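Local coordinates for protein probable serine protease HTRA3 (Homo sapiens, PDB 2P3W) that probably cleaves other proteins as a serine protease and binds the C-terminal ends of peptide ligands through its PDZ domain, at residues G52-R65 with A76-R89. Sequence-based numbering, arbitrary orientation.
Sequences GIQDGDIIVKVNGR and AVLTESPLLLEVRR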
loop_
_atom_site.group_PDB
_atom_site.type_symbol
_atom_site.label_atom_id
_atom_site.label_comp_id
_atom_site.label_asym_id
_atom_site.label_seq_id
_atom_site.Cartn_x
_atom_site.Cartn_y
_atom_site.Cartn_z
ATOM N N GLY A 52 15.740 -2.992 0.213
ATOM C CA GLY A 52 16.044 -4.010 -0.818
ATOM C C GLY A 52 15.075 -5.167 -0.974
ATOM O O GLY A 52 15.323 -6.102 -1.749
ATOM N N ILE A 53 13.986 -5.138 -0.231
ATOM C CA ILE A 53 12.965 -6.162 -0.363
ATOM C C ILE A 53 12.234 -5.980 -1.709
ATOM O O ILE A 53 12.045 -4.851 -2.185
ATOM C CB ILE A 53 12.041 -6.137 0.857
ATOM C CG1 ILE A 53 12.862 -6.618 2.108
ATOM C CG2 ILE A 53 10.805 -7.002 0.617
ATOM C CD1 ILE A 53 12.168 -6.568 3.403
ATOM N N GLN A 54 11.868 -7.101 -2.327
ATOM C CA GLN A 54 11.282 -7.125 -3.668
ATOM C C GLN A 54 10.056 -8.022 -3.686
ATOM O O GLN A 54 9.968 -8.985 -2.920
ATOM C CB GLN A 54 12.299 -7.619 -4.680
ATOM C CG GLN A 54 13.429 -6.624 -4.877
ATOM C CD GLN A 54 14.620 -7.165 -5.641
ATOM O OE1 GLN A 54 14.566 -8.265 -6.218
ATOM N NE2 GLN A 54 15.709 -6.367 -5.692
ATOM N N ASP A 55 9.097 -7.724 -4.568
ATOM C CA ASP A 55 7.936 -8.603 -4.620
ATOM C C ASP A 55 8.353 -10.015 -5.055
ATOM O O ASP A 55 9.333 -10.227 -5.785
ATOM C CB ASP A 55 6.778 -8.022 -5.437
ATOM C CG ASP A 55 7.182 -7.585 -6.810
ATOM O OD1 ASP A 55 7.950 -8.307 -7.477
ATOM O OD2 ASP A 55 6.694 -6.530 -7.243
ATOM N N GLY A 56 7.655 -10.997 -4.510
ATOM C CA GLY A 56 8.000 -12.395 -4.693
ATOM C C GLY A 56 8.853 -12.952 -3.553
ATOM O O GLY A 56 8.998 -14.179 -3.436
ATOM N N ASP A 57 9.456 -12.061 -2.756
ATOM C CA ASP A 57 10.289 -12.457 -1.616
ATOM C C ASP A 57 9.429 -13.203 -0.616
ATOM O O ASP A 57 8.234 -12.921 -0.484
ATOM C CB ASP A 57 10.906 -11.231 -0.953
ATOM C CG ASP A 57 12.114 -10.698 -1.675
ATOM O OD1 ASP A 57 12.556 -11.297 -2.678
ATOM O OD2 ASP A 57 12.655 -9.684 -1.171
ATOM N N ILE A 58 9.992 -14.192 0.061
ATOM C CA ILE A 58 9.289 -14.801 1.202
ATOM C C ILE A 58 10.054 -14.498 2.483
ATOM O O ILE A 58 11.227 -14.848 2.595
ATOM C CB ILE A 58 9.107 -16.324 1.010
ATOM C CG1 ILE A 58 8.283 -16.629 -0.247
ATOM C CG2 ILE A 58 8.414 -16.955 2.231
ATOM C CD1 ILE A 58 8.345 -18.051 -0.755
ATOM N N ILE A 59 9.376 -13.900 3.457
ATOM C CA ILE A 59 9.964 -13.528 4.734
ATOM C C ILE A 59 9.721 -14.712 5.661
ATOM O O ILE A 59 8.570 -15.127 5.880
ATOM C CB ILE A 59 9.363 -12.206 5.294
ATOM C CG1 ILE A 59 9.540 -11.056 4.278
ATOM C CG2 ILE A 59 10.008 -11.863 6.624
ATOM C CD1 ILE A 59 8.790 -9.813 4.607
ATOM N N VAL A 60 10.809 -15.304 6.172
ATOM C CA VAL A 60 10.717 -16.509 6.987
ATOM C C VAL A 60 11.056 -16.355 8.477
ATOM O O VAL A 60 10.618 -17.169 9.277
ATOM C CB VAL A 60 11.510 -17.667 6.361
ATOM C CG1 VAL A 60 10.929 -17.979 4.968
ATOM C CG2 VAL A 60 12.986 -17.336 6.259
ATOM N N LYS A 61 11.807 -15.318 8.847
ATOM C CA LYS A 61 12.106 -15.030 10.240
ATOM C C LYS A 61 12.196 -13.534 10.478
ATOM O O LYS A 61 12.487 -12.763 9.563
ATOM C CB LYS A 61 13.437 -15.663 10.661
ATOM C CG LYS A 61 13.412 -17.168 10.714
ATOM C CD LYS A 61 14.664 -17.721 11.410
ATOM C CE LYS A 61 14.548 -19.229 11.620
ATOM N NZ LYS A 61 13.577 -19.564 12.713
ATOM N N VAL A 62 11.887 -13.139 11.704
ATOM C CA VAL A 62 12.085 -11.764 12.157
ATOM C C VAL A 62 12.827 -11.812 13.490
ATOM O O VAL A 62 12.392 -12.490 14.421
ATOM C CB VAL A 62 10.755 -10.991 12.276
ATOM C CG1 VAL A 62 9.739 -11.715 13.164
ATOM C CG2 VAL A 62 10.982 -9.572 12.789
ATOM N N ASN A 63 13.974 -11.135 13.547
ATOM C CA ASN A 63 14.816 -11.127 14.752
ATOM C C ASN A 63 15.046 -12.559 15.278
ATOM O O ASN A 63 15.058 -12.825 16.486
ATOM C CB ASN A 63 14.220 -10.146 15.785
ATOM C CG ASN A 63 14.301 -8.691 15.319
ATOM O OD1 ASN A 63 15.144 -8.335 14.485
ATOM N ND2 ASN A 63 13.433 -7.834 15.853
ATOM N N GLY A 64 15.267 -13.486 14.349
ATOM C CA GLY A 64 15.504 -14.893 14.695
ATOM C C GLY A 64 14.290 -15.775 14.964
ATOM O O GLY A 64 14.434 -16.972 15.183
ATOM N N ARG A 65 13.094 -15.209 14.949
ATOM C CA ARG A 65 11.891 -15.964 15.225
ATOM C C ARG A 65 11.197 -16.390 13.950
ATOM O O ARG A 65 10.985 -15.567 13.058
ATOM C CB ARG A 65 10.935 -15.124 16.044
ATOM C CG ARG A 65 11.509 -14.674 17.359
ATOM C CD ARG A 65 10.423 -14.136 18.244
ATOM N NE ARG A 65 9.630 -13.143 17.519
ATOM C CZ ARG A 65 9.951 -11.863 17.376
ATOM N NH1 ARG A 65 11.057 -11.367 17.921
ATOM N NH2 ARG A 65 9.141 -11.072 16.690
ATOM N N ALA A 76 5.180 -7.754 14.923
ATOM C CA ALA A 76 6.599 -7.316 14.938
ATOM C C ALA A 76 6.786 -5.879 14.460
ATOM O O ALA A 76 7.524 -5.104 15.069
ATOM C CB ALA A 76 7.449 -8.244 14.143
ATOM N N VAL A 77 6.116 -5.509 13.377
ATOM C CA VAL A 77 6.154 -4.131 12.876
ATOM C C VAL A 77 5.648 -3.122 13.917
ATOM O O VAL A 77 6.146 -2.017 14.024
ATOM C CB VAL A 77 5.349 -4.013 11.572
ATOM C CG1 VAL A 77 5.225 -2.623 11.138
ATOM C CG2 VAL A 77 6.011 -4.829 10.484
ATOM N N LEU A 78 4.673 -3.539 14.688
ATOM C CA LEU A 78 4.062 -2.689 15.706
ATOM C C LEU A 78 4.947 -2.536 16.918
ATOM O O LEU A 78 4.852 -1.524 17.624
ATOM C CB LEU A 78 2.732 -3.330 16.122
ATOM C CG LEU A 78 1.836 -2.612 17.125
ATOM C CD1 LEU A 78 1.418 -1.211 16.624
ATOM C CD2 LEU A 78 0.620 -3.479 17.431
ATOM N N THR A 79 5.795 -3.532 17.182
ATOM C CA THR A 79 6.466 -3.623 18.480
ATOM C C THR A 79 8.001 -3.528 18.506
ATOM O O THR A 79 8.576 -3.157 19.548
ATOM C CB THR A 79 6.027 -4.915 19.238
ATOM O OG1 THR A 79 6.430 -6.075 18.512
ATOM C CG2 THR A 79 4.527 -4.958 19.408
ATOM N N GLU A 80 8.653 -3.901 17.415
ATOM C CA GLU A 80 10.100 -3.988 17.366
ATOM C C GLU A 80 10.664 -3.028 16.312
ATOM O O GLU A 80 10.010 -2.671 15.353
ATOM C CB GLU A 80 10.498 -5.398 17.030
ATOM C CG GLU A 80 10.094 -6.373 18.146
ATOM C CD GLU A 80 10.244 -7.793 17.704
ATOM O OE1 GLU A 80 11.384 -8.294 17.724
ATOM O OE2 GLU A 80 9.209 -8.406 17.345
ATOM N N SER A 81 11.894 -2.585 16.554
ATOM C CA SER A 81 12.573 -1.681 15.661
ATOM C C SER A 81 14.086 -1.721 15.878
ATOM O O SER A 81 14.571 -1.513 17.020
ATOM C CB SER A 81 12.089 -0.254 15.892
ATOM O OG SER A 81 12.622 0.624 14.898
ATOM N N PRO A 82 14.855 -1.981 14.800
ATOM C CA PRO A 82 14.459 -2.355 13.458
ATOM C C PRO A 82 14.102 -3.840 13.478
ATOM O O PRO A 82 14.212 -4.486 14.525
ATOM C CB PRO A 82 15.729 -2.122 12.632
ATOM C CG PRO A 82 16.807 -2.428 13.616
ATOM C CD PRO A 82 16.315 -1.925 14.944
ATOM N N LEU A 83 13.754 -4.363 12.318
ATOM C CA LEU A 83 13.453 -5.773 12.104
ATOM C C LEU A 83 14.549 -6.396 11.242
ATOM O O LEU A 83 14.772 -5.963 10.091
ATOM C CB LEU A 83 12.111 -5.909 11.381
ATOM C CG LEU A 83 10.858 -5.271 12.024
ATOM C CD1 LEU A 83 9.617 -5.698 11.222
ATOM C CD2 LEU A 83 10.736 -5.688 13.421
ATOM N N LEU A 84 15.208 -7.423 11.790
ATOM C CA LEU A 84 16.144 -8.242 11.026
ATOM C C LEU A 84 15.337 -9.337 10.335
ATOM O O LEU A 84 14.920 -10.300 10.964
ATOM C CB LEU A 84 17.238 -8.793 11.947
ATOM C CG LEU A 84 18.130 -7.749 12.628
ATOM C CD1 LEU A 84 18.941 -8.371 13.739
ATOM C CD2 LEU A 84 19.050 -7.071 11.630
ATOM N N LEU A 85 15.120 -9.165 9.032
ATOM C CA LEU A 85 14.216 -10.027 8.272
ATOM C C LEU A 85 15.023 -10.983 7.413
ATOM O O LEU A 85 15.844 -10.532 6.625
ATOM C CB LEU A 85 13.283 -9.199 7.390
ATOM C CG LEU A 85 12.313 -8.236 8.117
ATOM C CD1 LEU A 85 11.439 -7.466 7.178
ATOM C CD2 LEU A 85 11.470 -9.006 9.117
ATOM N N GLU A 86 14.770 -12.276 7.588
ATOM C CA GLU A 86 15.366 -13.348 6.796
ATOM C C GLU A 86 14.431 -13.625 5.634
ATOM O O GLU A 86 13.244 -13.898 5.835
ATOM C CB GLU A 86 15.494 -14.603 7.670
ATOM C CG GLU A 86 16.289 -15.811 7.122
ATOM C CD GLU A 86 16.554 -16.871 8.224
ATOM O OE1 GLU A 86 17.105 -16.530 9.300
ATOM O OE2 GLU A 86 16.188 -18.048 8.031
ATOM N N VAL A 87 14.970 -13.561 4.425
ATOM C CA VAL A 87 14.180 -13.657 3.213
ATOM C C VAL A 87 14.730 -14.757 2.300
ATOM O O VAL A 87 15.932 -14.945 2.166
ATOM C CB VAL A 87 14.209 -12.299 2.454
ATOM C CG1 VAL A 87 13.898 -12.454 0.966
ATOM C CG2 VAL A 87 13.299 -11.255 3.145
ATOM N N ARG A 88 13.812 -15.497 1.695
ATOM C CA ARG A 88 14.123 -16.434 0.628
ATOM C C ARG A 88 13.759 -15.778 -0.690
ATOM O O ARG A 88 12.589 -15.401 -0.883
ATOM C CB ARG A 88 13.288 -17.703 0.774
ATOM C CG ARG A 88 13.455 -18.420 2.085
ATOM C CD ARG A 88 14.786 -19.102 2.179
ATOM N NE ARG A 88 14.930 -19.705 3.501
ATOM C CZ ARG A 88 15.598 -19.175 4.529
ATOM N NH1 ARG A 88 16.220 -18.001 4.420
ATOM N NH2 ARG A 88 15.641 -19.840 5.690
ATOM N N ARG A 89 14.738 -15.671 -1.595
ATOM C CA ARG A 89 14.528 -15.122 -2.933
ATOM C C ARG A 89 15.057 -16.118 -3.952
ATOM O O ARG A 89 16.239 -16.193 -4.165
ATOM C CB ARG A 89 15.263 -13.790 -3.067
ATOM C CG ARG A 89 15.065 -13.102 -4.438
ATOM C CD ARG A 89 15.777 -11.805 -4.505
ATOM N NE ARG A 89 15.172 -10.820 -3.600
ATOM C CZ ARG A 89 15.730 -9.648 -3.285
ATOM N NH1 ARG A 89 16.916 -9.311 -3.771
ATOM N NH2 ARG A 89 15.117 -8.833 -2.449
HETATM O O HOH W 1 17.873 -6.659 -2.795
HETATM O O HOH W 2 11.265 -16.615 -3.165
HETATM O O HOH W 3 16.609 -5.889 15.497
HETATM O O HOH W 4 15.709 -13.075 11.542
#
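Ile-58 and Arg-88 pair through two backbone hydrogen bonds in the antiparallel sheet of the PDZ domain, where strand 58-62 lies between strands 37-42 and 83-89. A beta bulge at Val-60 interrupts the ladder. Val-60 N still bonds to Glu-86 O (2.8 Å), and Glu-86 N bonds to Lys-61 O.

Apolar side chains pack on the face carrying Ile-59, Val-62, Leu-85 and Val-87. Val-62 CG2 meets Leu-85 CD2 at 3.7 Å and also touches Ala-76 CB of helix 70-79 and Leu-83. Ile-59 adds contacts to Leu-85 and Val-87. Val-60, in the bulge, puts CG2 over the centre of the Arg-88 guanidinium. This guanidinium is held by Glu-86, on the same face of the sheet as Arg-88, and by Asp-93 of the same chain.

Polar side chains tie both ends. From the type I' turn 62-65, Arg-65 grips Glu-80 end-on, with NH2 2.7 Å from OE2. Asn-63 ND2 reaches Glu-80 OE1 from the opposite face of the carboxylate to Arg-65 NH1. Asn-63 OD1 accepts a hydrogen bond from Leu-84 N at 2.8 Å.

At the far end, Arg-89 runs extended to CD, bends at chi3 (-68°) and takes Asp-57 side-on. The carboxylate and guanidinium planes are nearly coplanar, 16° apart. Arg-89 NE lies 2.8 Å from Asp-57 OD1, and NH2 bonds to both Asp-57 OD2 and Gly-52 O. Asp-57 OD2 also accepts a hydrogen bond from Gln-54 N. The Gln-54 amide stacks on the guanidinium, with OE1 3.4 Å above the Arg-89 plane.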